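Local atomic coordinates of ADP-dependent L-serine kinase SerK (Thermococcus kodakarensis KOD1, PDB entry 5X0J), a protein that uses ADP to phosphorylate free L-serine, yielding O-phospho-L-serine and AMP in the first step from serine to cysteine. Residues A[42-45]-A[49-52]; A[58-63]-A[207-212]; A[104-109]-A[163-168]. The protein carries 1 engineered substitution. One frame throughout, in Å; residues are numbered along the deposited sequence.

Contact 1. Residues A[42-45]-A[49-52]; sequences ESVT and IFWK. With AMP (adenosine monophosphate), chain B.
With CG of Trp-51 set between its backbone N and carbonyl carbon (chi1 55°) and OG of Ser-43 swung opposite the backbone N (chi1 174°), the indole comes over a face of the AMP adenine and the serine hydroxyl to its N7 edge, Trp-51 NE1 and Ser-43 OG being 4.5 Å apart. Ser-43 OG donates to adenine N7 over 3.0 Å. With the N-H on its N1 side, the exocyclic amine N6 gives a nearly straight bond (167°) to the backbone O of Ile-49, 2.9 Å away. A 6-amino group is thus read by a carbonyl, consistent with selection of adenine over a 6-oxo purine. The indole is tilted against the base, its NE1 just 3.2 Å from adenine C6. From the other side of the base plane comes Phe-50: adenine C2 sits over the phenyl face, off-centre, 3.7 Å from CD2. Without the indole, as with an alanine here, that face of the adenine would probably lose its aromatic cover, leaving the base freer to shift off Ser-43 and Ile-49. Beyond the base, the chain of Lys-52, bent at its third torsion, brings NZ to both ribose hydroxyls, 2.9 Å from O3' and 3.1 Å from O2'. Direct protein contact is modest: Val-44 CG2 meets Ile-49 O at 3.8 Å and comes to the edge of the Phe-50 ring. Helix 34-47, strand 49-50 and the residues just after it supply one part of the nucleotide pocket, where His-72 and Arg-73 also bond AMP. The strand pairs with 236-237 through Phe-50 and Val-236, while Leu-80, Leu-77 and Arg-73 of helix 71-80 pack against Val-44 and Phe-50.

Contact 2. Residues A[58-63]-A[207-212]; sequences KVPGED and EVMELV
Met-209 of helix 205-213 buries the most surface here, pushing its thioether against Val-59 and Pro-60 in the hairpin connection between strands 54-58 and 65-67. Its CG is anti to the backbone N (chi1 -162°), and the chain then bends at both of the next torsions. Methionine and proline thereby reach toward each other tip to tip, SD lying 3.7 Å from Pro-60 CD, and the terminal methyl, also up against that CD, comes to Lys-58 O with CE 4.0 Å away. Val-59 gives a looser neighbour, its CG1 4.3 Å from Met-209 SD. Leu-66 also touches Met-209, so the methionine side chain packs on both the turn and strand 65-67.

The loop is a type II beta turn from Val-59 to Glu-62, with Gly-61 at positive phi, which probably keeps its shape fixed. Glu-62 N closes the turn on Val-59 O at 3.2 Å. The ammonium of Lys-58 reaches the opposite face of that same carbonyl, NZ to Val-59 O being 3.0 Å, and it also donates to Glu-62 O at 2.7 Å, from above the carbonyl plane. One lysine therefore ties the two ends of the turn together.

Charges flank the apolar patch. Lys-213, bound to Glu-62 OE1 and Pro-60 O, is the polar tie from helix to turn, while Lys-27 links Glu-62 to strand 26-27. The join is accordingly two-part: a flexible, polarisable thioether makes non-directional contact with proline and valine, and the polar bonds beside it probably fix the pairing.

Contact 3. Residues A[104-109]-A[163-168]; sequences PAFKGD and KVLDEM
Pro-104 and Leu-165 mark the closest backbone approach, their CA atoms 8.3 Å apart, a spacing that leaves room for side chains alone between strand and helix. This is a helix-on-sheet layer of the SerK C-terminal domain: strand 98-107 runs antiparallel to 175-179 and 196-199, and helix 155-170 lies across one face of that sheet. Extended backbone at residues 104-107 alternates its side chains, so Pro-104 and Phe-106 face the helix while Ala-105 turns to the other face, against Val-197 and Tyr-179. Within the helix the usual i to i+4 bonds hold, such as Met-168 N to Val-164 O at 2.9 Å.

Leu-165 carries the contact. Its CG stands opposite the carbonyl carbon (chi1 -63°), and together with chi2 of 176° this directs the two methyls to two strand residues. CD1 lands on the proline ring, 3.7 Å from Pro-104 CB, whereas CD2 comes obliquely to the aromatic ring, 4.3 Å from Phe-106 CD2. The leucine thus spans two side chains of the same strand face. Leu-176 and Phe-198 of the adjoining strands also touch it, completing a wholly buried apolar seam, and Ile-174 and Val-113 pack on Phe-106.

At the far end of the strand segment, Asp-109 is the N-cap of helix 110-119, its OD2 accepting from Glu-112 N. That second helix lies beside the first, touched by Met-168 and paired with it through Arg-116 and Glu-167. On the side of helix 155-170 that meets it, Lys-163, which has Glu-120 as a second partner, places NZ on the syn side of Glu-167 OE2 in a salt bridge of 2.8 Å, 21° out of the carboxylate plane.

The three contacts stand apart, with centres 26 to 31 Å from one another and nearest atoms about 15 to 17 Å apart, and contact 1 alone lies in a ligand site. It contributes to the adenosine end: the Trp-51 side chain is about 10 Å from the magnesium ion, that of Phe-50 about 11 Å from phosphoserine. Contacts 2 and 3, on opposite sides of the chain's centre, lie further out, their side chains coming to about 12 Å (Met-209) and 11 Å (Pro-104) from phosphoserine. Contact 3 is nested in the chain between 58-63 and 207-212. Gln-30, an engineered residue at the probable active-site position, belongs to none of them but lines the phosphoserine pocket.

Contact 1. Residues A[42-45]-A[49-52]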
ATOM      1  N   GLU A  42      13.756  -8.670   6.898  1.00 14.12           N
ATOM      2  CA  GLU A  42      14.147  -9.305   8.162  1.00 14.86           C
ATOM      3  C   GLU A  42      13.333 -10.562   8.459  1.00 14.41           C
ATOM      4  O   GLU A  42      13.887 -11.561   8.932  1.00 14.41           O
ATOM      5  CB  GLU A  42      14.024  -8.330   9.338  1.00 15.95           C
ATOM      6  CG  GLU A  42      15.006  -7.170   9.291  1.00 17.05           C
ATOM      7  CD  GLU A  42      16.421  -7.631   9.009  1.00 18.17           C
ATOM      8  OE1 GLU A  42      17.028  -8.242   9.912  1.00 19.47           O
ATOM      9  OE2 GLU A  42      16.917  -7.448   7.868  1.00 19.52           O
ATOM     10  N   SER A  43      12.030 -10.531   8.179  1.00 13.74           N
ATOM     11  CA  SER A  43      11.185 -11.708   8.367  1.00 13.73           C
ATOM     12  C   SER A  43      11.616 -12.881   7.499  1.00 13.39           C
ATOM     13  O   SER A  43      11.786 -13.984   7.992  1.00 13.36           O
ATOM     14  CB  SER A  43       9.723 -11.391   8.069  1.00 13.59           C
ATOM     15  OG  SER A  43       8.937 -12.574   8.127  1.00 14.38           O
ATOM     16  N   VAL A  44      11.803 -12.652   6.201  1.00 13.05           N
ATOM     17  CA  VAL A  44      12.088 -13.761   5.289  1.00 12.95           C
ATOM     18  C   VAL A  44      13.494 -14.328   5.536  1.00 13.29           C
ATOM     19  O   VAL A  44      13.675 -15.543   5.530  1.00 13.38           O
ATOM     20  CB  VAL A  44      11.813 -13.383   3.806  1.00 12.76           C
ATOM     21  CG1 VAL A  44      12.913 -12.518   3.211  1.00 12.86           C
ATOM     22  CG2 VAL A  44      11.589 -14.626   2.967  1.00 12.90           C
ATOM     23  N   THR A  45      14.463 -13.452   5.790  1.00 13.33           N
ATOM     24  CA  THR A  45      15.829 -13.913   6.041  1.00 14.03           C
ATOM     25  C   THR A  45      15.963 -14.556   7.414  1.00 14.40           C
ATOM     26  O   THR A  45      16.662 -15.546   7.545  1.00 15.13           O
ATOM     27  CB  THR A  45      16.860 -12.784   5.886  1.00 14.03           C
ATOM     28  OG1 THR A  45      16.537 -11.699   6.763  1.00 13.95           O
ATOM     29  CG2 THR A  45      16.905 -12.302   4.455  1.00 14.11           C
ATOM     30  N   ILE A  49      11.536 -18.742   5.625  1.00 13.68           N
ATOM     31  CA  ILE A  49      10.304 -19.220   4.981  1.00 13.48           C
ATOM     32  C   ILE A  49       9.596 -18.040   4.344  1.00 13.04           C
ATOM     33  O   ILE A  49       9.449 -16.981   4.964  1.00 12.72           O
ATOM     34  CB  ILE A  49       9.349 -19.907   5.992  1.00 13.57           C
ATOM     35  CG1 ILE A  49       9.950 -21.225   6.488  1.00 13.92           C
ATOM     36  CG2 ILE A  49       7.962 -20.156   5.401  1.00 13.62           C
ATOM     37  CD1 ILE A  49      10.082 -22.313   5.448  1.00 14.07           C
ATOM     38  N   PHE A  50       9.163 -18.246   3.102  1.00 13.04           N
ATOM     39  CA  PHE A  50       8.343 -17.300   2.348  1.00 12.83           C
ATOM     40  C   PHE A  50       6.940 -17.907   2.333  1.00 13.05           C
ATOM     41  O   PHE A  50       6.736 -18.945   1.728  1.00 13.51           O
ATOM     42  CB  PHE A  50       8.920 -17.131   0.938  1.00 12.80           C
ATOM     43  CG  PHE A  50       8.219 -16.089   0.102  1.00 12.69           C
ATOM     44  CD1 PHE A  50       7.063 -16.410  -0.601  1.00 12.77           C
ATOM     45  CD2 PHE A  50       8.726 -14.799  -0.000  1.00 12.56           C
ATOM     46  CE1 PHE A  50       6.435 -15.456  -1.376  1.00 12.75           C
ATOM     47  CE2 PHE A  50       8.084 -13.839  -0.788  1.00 12.47           C
ATOM     48  CZ  PHE A  50       6.944 -14.192  -1.476  1.00 12.44           C
ATOM     49  N   TRP A  51       5.996 -17.276   3.038  1.00 12.97           N
ATOM     50  CA  TRP A  51       4.700 -17.917   3.349  1.00 13.54           C
ATOM     51  C   TRP A  51       3.459 -17.308   2.691  1.00 13.18           C
ATOM     52  O   TRP A  51       2.371 -17.831   2.884  1.00 13.30           O
ATOM     53  CB  TRP A  51       4.495 -18.040   4.882  1.00 14.45           C
ATOM     54  CG  TRP A  51       4.622 -16.735   5.638  1.00 15.31           C
ATOM     55  CD1 TRP A  51       5.717 -16.288   6.326  1.00 16.11           C
ATOM     56  CD2 TRP A  51       3.635 -15.703   5.748  1.00 16.08           C
ATOM     57  NE1 TRP A  51       5.456 -15.061   6.877  1.00 16.23           N
ATOM     58  CE2 TRP A  51       4.195 -14.668   6.533  1.00 16.46           C
ATOM     59  CE3 TRP A  51       2.316 -15.565   5.292  1.00 16.54           C
ATOM     60  CZ2 TRP A  51       3.494 -13.491   6.838  1.00 16.53           C
ATOM     61  CZ3 TRP A  51       1.607 -14.396   5.614  1.00 16.90           C
ATOM     62  CH2 TRP A  51       2.210 -13.377   6.377  1.00 16.88           C
ATOM     63  N   LYS A  52       3.619 -16.248   1.910  1.00 12.84           N
ATOM     64  CA  LYS A  52       2.489 -15.545   1.295  1.00 12.99           C
ATOM     65  C   LYS A  52       2.766 -15.327  -0.190  1.00 12.56           C
ATOM     66  O   LYS A  52       3.655 -14.568  -0.529  1.00 12.20           O
ATOM     67  CB  LYS A  52       2.263 -14.191   1.979  1.00 13.54           C
ATOM     68  CG  LYS A  52       1.002 -13.492   1.502  1.00 13.93           C
ATOM     69  CD  LYS A  52       0.841 -12.087   2.064  1.00 14.67           C
ATOM     70  CE  LYS A  52       0.383 -12.078   3.496  1.00 15.32           C
ATOM     71  NZ  LYS A  52      -0.137 -10.732   3.857  1.00 15.61           N
TER
HETATM   72  P   AMP B 301       3.932  -6.445  -0.005  1.00 10.72           P
HETATM   73  O1P AMP B 301       4.956  -7.502  -0.384  1.00 10.89           O
HETATM   74  O2P AMP B 301       4.164  -5.125  -0.713  1.00 10.99           O
HETATM   75  O3P AMP B 301       2.525  -6.972  -0.105  1.00 10.42           O
HETATM   76  O5' AMP B 301       4.186  -6.098   1.544  1.00 11.20           O
HETATM   77  C5' AMP B 301       4.899  -6.965   2.422  1.00 11.57           C
HETATM   78  C4' AMP B 301       4.151  -8.277   2.584  1.00 11.97           C
HETATM   79  O4' AMP B 301       5.052  -9.272   3.025  1.00 12.32           O
HETATM   80  C3' AMP B 301       3.034  -8.314   3.651  1.00 12.29           C
HETATM   81  O3' AMP B 301       1.849  -8.836   3.056  1.00 12.47           O
HETATM   82  C2' AMP B 301       3.494  -9.267   4.755  1.00 12.27           C
HETATM   83  O2' AMP B 301       2.431  -9.995   5.365  1.00 12.81           O
HETATM   84  C1' AMP B 301       4.396 -10.129   3.918  1.00 12.29           C
HETATM   85  N9  AMP B 301       5.404 -10.945   4.623  1.00 11.98           N
HETATM   86  C8  AMP B 301       6.006 -10.711   5.805  1.00 12.09           C
HETATM   87  N7  AMP B 301       6.900 -11.687   6.096  1.00 12.26           N
HETATM   88  C5  AMP B 301       6.870 -12.550   5.073  1.00 11.90           C
HETATM   89  C6  AMP B 301       7.556 -13.809   4.737  1.00 11.91           C
HETATM   90  N6  AMP B 301       8.473 -14.324   5.584  1.00 12.05           N
HETATM   91  N1  AMP B 301       7.227 -14.401   3.565  1.00 12.10           N
HETATM   92  C2  AMP B 301       6.312 -13.892   2.707  1.00 11.99           C
HETATM   93  N3  AMP B 301       5.645 -12.755   2.959  1.00 12.08           N
HETATM   94  C4  AMP B 301       5.884 -12.065   4.101  1.00 12.02           C

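Contact 2. Residues A[58-63]-A[207-212]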
ATOM      1  N   LYS A  58      -1.625 -10.675 -15.790  1.00 15.65           N
ATOM      2  CA  LYS A  58      -1.010 -10.415 -17.101  1.00 16.85           C
ATOM      3  C   LYS A  58      -1.286  -8.980 -17.564  1.00 17.06           C
ATOM      4  O   LYS A  58      -2.424  -8.512 -17.505  1.00 17.68           O
ATOM      5  CB  LYS A  58      -1.554 -11.425 -18.114  1.00 17.67           C
ATOM      6  CG  LYS A  58      -1.139 -11.246 -19.564  1.00 18.78           C
ATOM      7  CD  LYS A  58       0.320 -11.567 -19.782  1.00 19.11           C
ATOM      8  CE  LYS A  58       0.634 -11.655 -21.273  1.00 19.75           C
ATOM      9  NZ  LYS A  58       0.182 -10.466 -22.064  1.00 19.96           N
ATOM     10  N   VAL A  59      -0.240  -8.285 -18.009  1.00 17.38           N
ATOM     11  CA  VAL A  59      -0.387  -6.955 -18.590  1.00 17.85           C
ATOM     12  C   VAL A  59      -0.808  -7.129 -20.052  1.00 18.36           C
ATOM     13  O   VAL A  59      -0.112  -7.812 -20.798  1.00 18.20           O
ATOM     14  CB  VAL A  59       0.937  -6.170 -18.548  1.00 18.14           C
ATOM     15  CG1 VAL A  59       0.785  -4.810 -19.222  1.00 18.54           C
ATOM     16  CG2 VAL A  59       1.409  -6.010 -17.113  1.00 18.08           C
ATOM     17  N   PRO A  60      -1.943  -6.519 -20.463  1.00 19.25           N
ATOM     18  CA  PRO A  60      -2.335  -6.599 -21.872  1.00 20.06           C
ATOM     19  C   PRO A  60      -1.240  -6.082 -22.797  1.00 20.67           C
ATOM     20  O   PRO A  60      -0.708  -4.992 -22.573  1.00 20.87           O
ATOM     21  CB  PRO A  60      -3.573  -5.699 -21.951  1.00 20.22           C
ATOM     22  CG  PRO A  60      -4.122  -5.681 -20.575  1.00 19.80           C
ATOM     23  CD  PRO A  60      -2.934  -5.777 -19.666  1.00 19.19           C
ATOM     24  N   GLY A  61      -0.882  -6.888 -23.793  1.00 21.48           N
ATOM     25  CA  GLY A  61       0.112  -6.516 -24.796  1.00 22.45           C
ATOM     26  C   GLY A  61       1.568  -6.807 -24.465  1.00 23.03           C
ATOM     27  O   GLY A  61       2.406  -6.741 -25.353  1.00 23.66           O
ATOM     28  N   GLU A  62       1.880  -7.131 -23.205  1.00 23.00           N
ATOM     29  CA  GLU A  62       3.268  -7.311 -22.753  1.00 23.37           C
ATOM     30  C   GLU A  62       3.467  -8.692 -22.153  1.00 23.06           C
ATOM     31  O   GLU A  62       2.553  -9.226 -21.526  1.00 22.38           O
ATOM     32  CB  GLU A  62       3.618  -6.281 -21.672  1.00 23.74           C
ATOM     33  CG  GLU A  62       3.640  -4.837 -22.136  1.00 24.62           C
ATOM     34  CD  GLU A  62       3.867  -3.856 -20.993  1.00 25.12           C
ATOM     35  OE1 GLU A  62       3.119  -2.860 -20.914  1.00 25.13           O
ATOM     36  OE2 GLU A  62       4.786  -4.075 -20.166  1.00 25.79           O
ATOM     37  N   ASP A  63       4.671  -9.243 -22.307  1.00 23.07           N
ATOM     38  CA  ASP A  63       5.072 -10.467 -21.604  1.00 22.99           C
ATOM     39  C   ASP A  63       5.577 -10.105 -20.204  1.00 22.16           C
ATOM     40  O   ASP A  63       6.724 -10.371 -19.846  1.00 22.46           O
ATOM     41  CB  ASP A  63       6.146 -11.231 -22.393  1.00 23.91           C
ATOM     42  CG  ASP A  63       5.652 -11.702 -23.753  1.00 24.96           C
ATOM     43  N   GLU A 207      -7.883   2.528 -14.286  1.00 20.18           N
ATOM     44  CA  GLU A 207      -6.843   3.539 -14.012  1.00 20.02           C
ATOM     45  C   GLU A 207      -5.490   2.912 -13.649  1.00 19.52           C
ATOM     46  O   GLU A 207      -4.448   3.402 -14.073  1.00 20.02           O
ATOM     47  CB  GLU A 207      -7.284   4.499 -12.899  1.00 20.11           C
ATOM     48  CG  GLU A 207      -8.422   5.425 -13.316  1.00 20.77           C
ATOM     49  CD  GLU A 207      -9.092   6.136 -12.149  1.00 20.90           C
ATOM     50  OE1 GLU A 207      -8.809   5.840 -10.965  1.00 20.49           O
ATOM     51  OE2 GLU A 207      -9.928   7.028 -12.420  1.00 22.00           O
ATOM     52  N   VAL A 208      -5.511   1.826 -12.887  1.00 18.83           N
ATOM     53  CA  VAL A 208      -4.269   1.155 -12.493  1.00 18.41           C
ATOM     54  C   VAL A 208      -3.529   0.623 -13.719  1.00 19.20           C
ATOM     55  O   VAL A 208      -2.336   0.874 -13.871  1.00 18.56           O
ATOM     56  CB  VAL A 208      -4.518   0.006 -11.489  1.00 17.87           C
ATOM     57  CG1 VAL A 208      -3.226  -0.758 -11.197  1.00 17.69           C
ATOM     58  CG2 VAL A 208      -5.111   0.530 -10.185  1.00 17.62           C
ATOM     59  N   MET A 209      -4.233  -0.113 -14.576  1.00 19.86           N
ATOM     60  CA  MET A 209      -3.591  -0.690 -15.759  1.00 21.25           C
ATOM     61  C   MET A 209      -3.162   0.404 -16.735  1.00 21.95           C
ATOM     62  O   MET A 209      -2.061   0.333 -17.286  1.00 21.95           O
ATOM     63  CB  MET A 209      -4.487  -1.729 -16.458  1.00 22.01           C
ATOM     64  CG  MET A 209      -3.731  -2.650 -17.415  1.00 22.78           C
ATOM     65  SD  MET A 209      -2.483  -3.671 -16.600  1.00 24.01           S
ATOM     66  CE  MET A 209      -3.498  -5.012 -15.995  1.00 23.60           C
ATOM     67  N   GLU A 210      -4.011   1.412 -16.923  1.00 22.51           N
ATOM     68  CA  GLU A 210      -3.653   2.596 -17.726  1.00 23.27           C
ATOM     69  C   GLU A 210      -2.340   3.240 -17.245  1.00 23.71           C
ATOM     70  O   GLU A 210      -1.468   3.553 -18.061  1.00 24.52           O
ATOM     71  CB  GLU A 210      -4.789   3.628 -17.721  1.00 23.61           C
ATOM     72  N   LEU A 211      -2.201   3.407 -15.929  0.70 23.50           N
ATOM     73  CA  LEU A 211      -0.991   3.993 -15.329  0.70 23.63           C
ATOM     74  C   LEU A 211       0.234   3.100 -15.530  0.70 23.78           C
ATOM     75  O   LEU A 211       1.319   3.580 -15.865  0.70 23.93           O
ATOM     76  CB  LEU A 211      -1.194   4.256 -13.825  0.70 23.64           C
ATOM     77  CG  LEU A 211      -0.305   5.352 -13.227  0.70 23.94           C
ATOM     78  CD1 LEU A 211      -0.811   6.734 -13.609  0.70 24.36           C
ATOM     79  CD2 LEU A 211      -0.201   5.239 -11.714  0.70 23.74           C
ATOM     80  N   VAL A 212       0.054   1.802 -15.316  1.00 23.75           N
ATOM     81  CA  VAL A 212       1.125   0.824 -15.530  1.00 24.48           C
ATOM     82  C   VAL A 212       1.609   0.822 -16.981  1.00 24.98           C
ATOM     83  O   VAL A 212       2.813   0.747 -17.221  1.00 25.50           O
ATOM     84  CB  VAL A 212       0.660  -0.591 -15.129  1.00 24.74           C
ATOM     85  CG1 VAL A 212       1.650  -1.661 -15.571  1.00 25.35           C
ATOM     86  CG2 VAL A 212       0.446  -0.653 -13.629  1.00 24.56           C
TER

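Contact 3. Residues A[104-109]-A[163-168]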
ATOM      1  N   PRO A 104      -3.079   6.089   4.784  1.00 12.22           N
ATOM      2  CA  PRO A 104      -1.970   6.314   5.710  1.00 12.40           C
ATOM      3  C   PRO A 104      -2.495   6.934   6.993  1.00 12.68           C
ATOM      4  O   PRO A 104      -3.427   7.746   6.942  1.00 12.69           O
ATOM      5  CB  PRO A 104      -1.057   7.306   4.968  1.00 12.32           C
ATOM      6  CG  PRO A 104      -1.556   7.368   3.569  1.00 12.27           C
ATOM      7  CD  PRO A 104      -2.973   6.922   3.569  1.00 12.34           C
ATOM      8  N   ALA A 105      -1.889   6.580   8.118  1.00 13.12           N
ATOM      9  CA  ALA A 105      -2.287   7.113   9.426  1.00 13.42           C
ATOM     10  C   ALA A 105      -1.075   7.179  10.320  1.00 13.90           C
ATOM     11  O   ALA A 105      -0.099   6.470  10.105  1.00 13.80           O
ATOM     12  CB  ALA A 105      -3.355   6.243  10.061  1.00 13.70           C
ATOM     13  N   PHE A 106      -1.138   8.015  11.348  1.00 14.35           N
ATOM     14  CA  PHE A 106      -0.022   8.104  12.271  1.00 14.90           C
ATOM     15  C   PHE A 106      -0.429   8.317  13.705  1.00 15.74           C
ATOM     16  O   PHE A 106      -1.478   8.922  13.992  1.00 15.68           O
ATOM     17  CB  PHE A 106       0.998   9.174  11.847  1.00 14.89           C
ATOM     18  CG  PHE A 106       0.486  10.588  11.889  1.00 14.95           C
ATOM     19  CD1 PHE A 106       0.554  11.338  13.059  1.00 15.12           C
ATOM     20  CD2 PHE A 106      -0.025  11.184  10.751  1.00 14.67           C
ATOM     21  CE1 PHE A 106       0.093  12.651  13.091  1.00 15.39           C
ATOM     22  CE2 PHE A 106      -0.482  12.493  10.777  1.00 14.88           C
ATOM     23  CZ  PHE A 106      -0.420  13.229  11.949  1.00 15.09           C
ATOM     24  N   LYS A 107       0.428   7.806  14.585  1.00 16.67           N
ATOM     25  CA  LYS A 107       0.477   8.209  15.975  1.00 17.64           C
ATOM     26  C   LYS A 107       1.691   9.130  16.071  1.00 17.62           C
ATOM     27  O   LYS A 107       2.816   8.724  15.766  1.00 17.22           O
ATOM     28  CB  LYS A 107       0.631   6.991  16.891  1.00 18.59           C
ATOM     29  CG  LYS A 107       0.614   7.300  18.378  1.00 19.68           C
ATOM     30  CD  LYS A 107      -0.779   7.631  18.893  1.00 20.61           C
ATOM     31  CE  LYS A 107      -0.705   8.275  20.269  1.00 21.84           C
ATOM     32  NZ  LYS A 107      -2.028   8.748  20.744  1.00 22.53           N
ATOM     33  N   GLY A 108       1.449  10.374  16.473  1.00 18.04           N
ATOM     34  CA  GLY A 108       2.502  11.376  16.595  1.00 18.78           C
ATOM     35  C   GLY A 108       1.949  12.781  16.602  1.00 19.29           C
ATOM     36  O   GLY A 108       0.729  12.984  16.673  1.00 19.60           O
ATOM     37  N   ASP A 109       2.851  13.756  16.527  1.00 20.03           N
ATOM     38  CA  ASP A 109       2.469  15.153  16.684  1.00 20.85           C
ATOM     39  C   ASP A 109       1.999  15.764  15.361  1.00 20.05           C
ATOM     40  O   ASP A 109       2.791  15.884  14.417  1.00 19.60           O
ATOM     41  CB  ASP A 109       3.623  15.979  17.230  1.00 22.06           C
ATOM     42  CG  ASP A 109       3.212  17.409  17.489  1.00 23.15           C
ATOM     43  OD1 ASP A 109       2.403  17.635  18.409  1.00 24.78           O
ATOM     44  OD2 ASP A 109       3.652  18.305  16.756  1.00 24.20           O
ATOM     45  N   LYS A 163       6.046  10.523   1.030  1.00 12.43           N
ATOM     46  CA  LYS A 163       7.486  10.657   1.264  1.00 13.19           C
ATOM     47  C   LYS A 163       7.782  11.249   2.651  1.00 13.02           C
ATOM     48  O   LYS A 163       8.636  10.758   3.377  1.00 13.03           O
ATOM     49  CB  LYS A 163       8.106  11.515   0.160  1.00 13.99           C
ATOM     50  CG  LYS A 163       9.600  11.773   0.275  1.00 14.97           C
ATOM     51  CD  LYS A 163      10.065  12.580  -0.929  1.00 15.94           C
ATOM     52  CE  LYS A 163      11.521  13.020  -0.801  1.00 16.71           C
ATOM     53  NZ  LYS A 163      11.705  14.089   0.218  1.00 17.10           N
ATOM     54  N   VAL A 164       7.058  12.299   3.012  1.00 13.06           N
ATOM     55  CA  VAL A 164       7.211  12.886   4.332  1.00 13.26           C
ATOM     56  C   VAL A 164       6.899  11.862   5.427  1.00 13.17           C
ATOM     57  O   VAL A 164       7.654  11.741   6.389  1.00 13.21           O
ATOM     58  CB  VAL A 164       6.323  14.137   4.488  1.00 13.37           C
ATOM     59  CG1 VAL A 164       6.201  14.571   5.953  1.00 13.49           C
ATOM     60  CG2 VAL A 164       6.879  15.273   3.646  1.00 13.59           C
ATOM     61  N   LEU A 165       5.806  11.120   5.273  1.00 13.18           N
ATOM     62  CA  LEU A 165       5.434  10.124   6.276  1.00 13.30           C
ATOM     63  C   LEU A 165       6.471   9.012   6.360  1.00 13.53           C
ATOM     64  O   LEU A 165       6.812   8.568   7.456  1.00 13.76           O
ATOM     65  CB  LEU A 165       4.058   9.529   5.974  1.00 13.31           C
ATOM     66  CG  LEU A 165       2.875  10.498   6.008  1.00 13.37           C
ATOM     67  CD1 LEU A 165       1.611   9.766   5.587  1.00 13.44           C
ATOM     68  CD2 LEU A 165       2.714  11.145   7.373  1.00 13.63           C
ATOM     69  N   ASP A 166       6.986   8.582   5.204  1.00 13.32           N
ATOM     70  CA  ASP A 166       8.059   7.578   5.155  1.00 13.54           C
ATOM     71  C   ASP A 166       9.283   8.049   5.931  1.00 13.77           C
ATOM     72  O   ASP A 166       9.810   7.334   6.782  1.00 13.70           O
ATOM     73  CB  ASP A 166       8.426   7.302   3.699  1.00 13.84           C
ATOM     74  CG  ASP A 166       9.294   6.080   3.517  1.00 14.01           C
ATOM     75  OD1 ASP A 166       9.010   5.025   4.127  1.00 14.32           O
ATOM     76  OD2 ASP A 166      10.235   6.167   2.701  1.00 14.42           O
ATOM     77  N   GLU A 167       9.715   9.272   5.653  1.00 13.96           N
ATOM     78  CA  GLU A 167      10.875   9.828   6.336  1.00 14.56           C
ATOM     79  C   GLU A 167      10.667   9.966   7.841  1.00 14.42           C
ATOM     80  O   GLU A 167      11.549   9.618   8.624  1.00 14.48           O
ATOM     81  CB  GLU A 167      11.232  11.183   5.748  1.00 15.05           C
ATOM     82  CG  GLU A 167      11.746  11.096   4.323  1.00 15.74           C
ATOM     83  CD  GLU A 167      11.844  12.450   3.643  1.00 16.54           C
ATOM     84  OE1 GLU A 167      11.562  13.487   4.280  1.00 18.13           O
ATOM     85  OE2 GLU A 167      12.205  12.472   2.450  1.00 17.45           O
ATOM     86  N   MET A 168       9.508  10.479   8.237  1.00 14.26           N
ATOM     87  CA  MET A 168       9.217  10.652   9.660  1.00 14.51           C
ATOM     88  C   MET A 168       9.121   9.316  10.381  1.00 14.53           C
ATOM     89  O   MET A 168       9.514   9.215  11.541  1.00 14.56           O
ATOM     90  CB  MET A 168       7.955  11.484   9.865  1.00 14.66           C
ATOM     91  CG  MET A 168       8.122  12.922   9.392  1.00 14.86           C
ATOM     92  SD  MET A 168       6.715  13.989   9.729  1.00 15.33           S
ATOM     93  CE  MET A 168       7.007  14.364  11.465  1.00 15.86           C
TER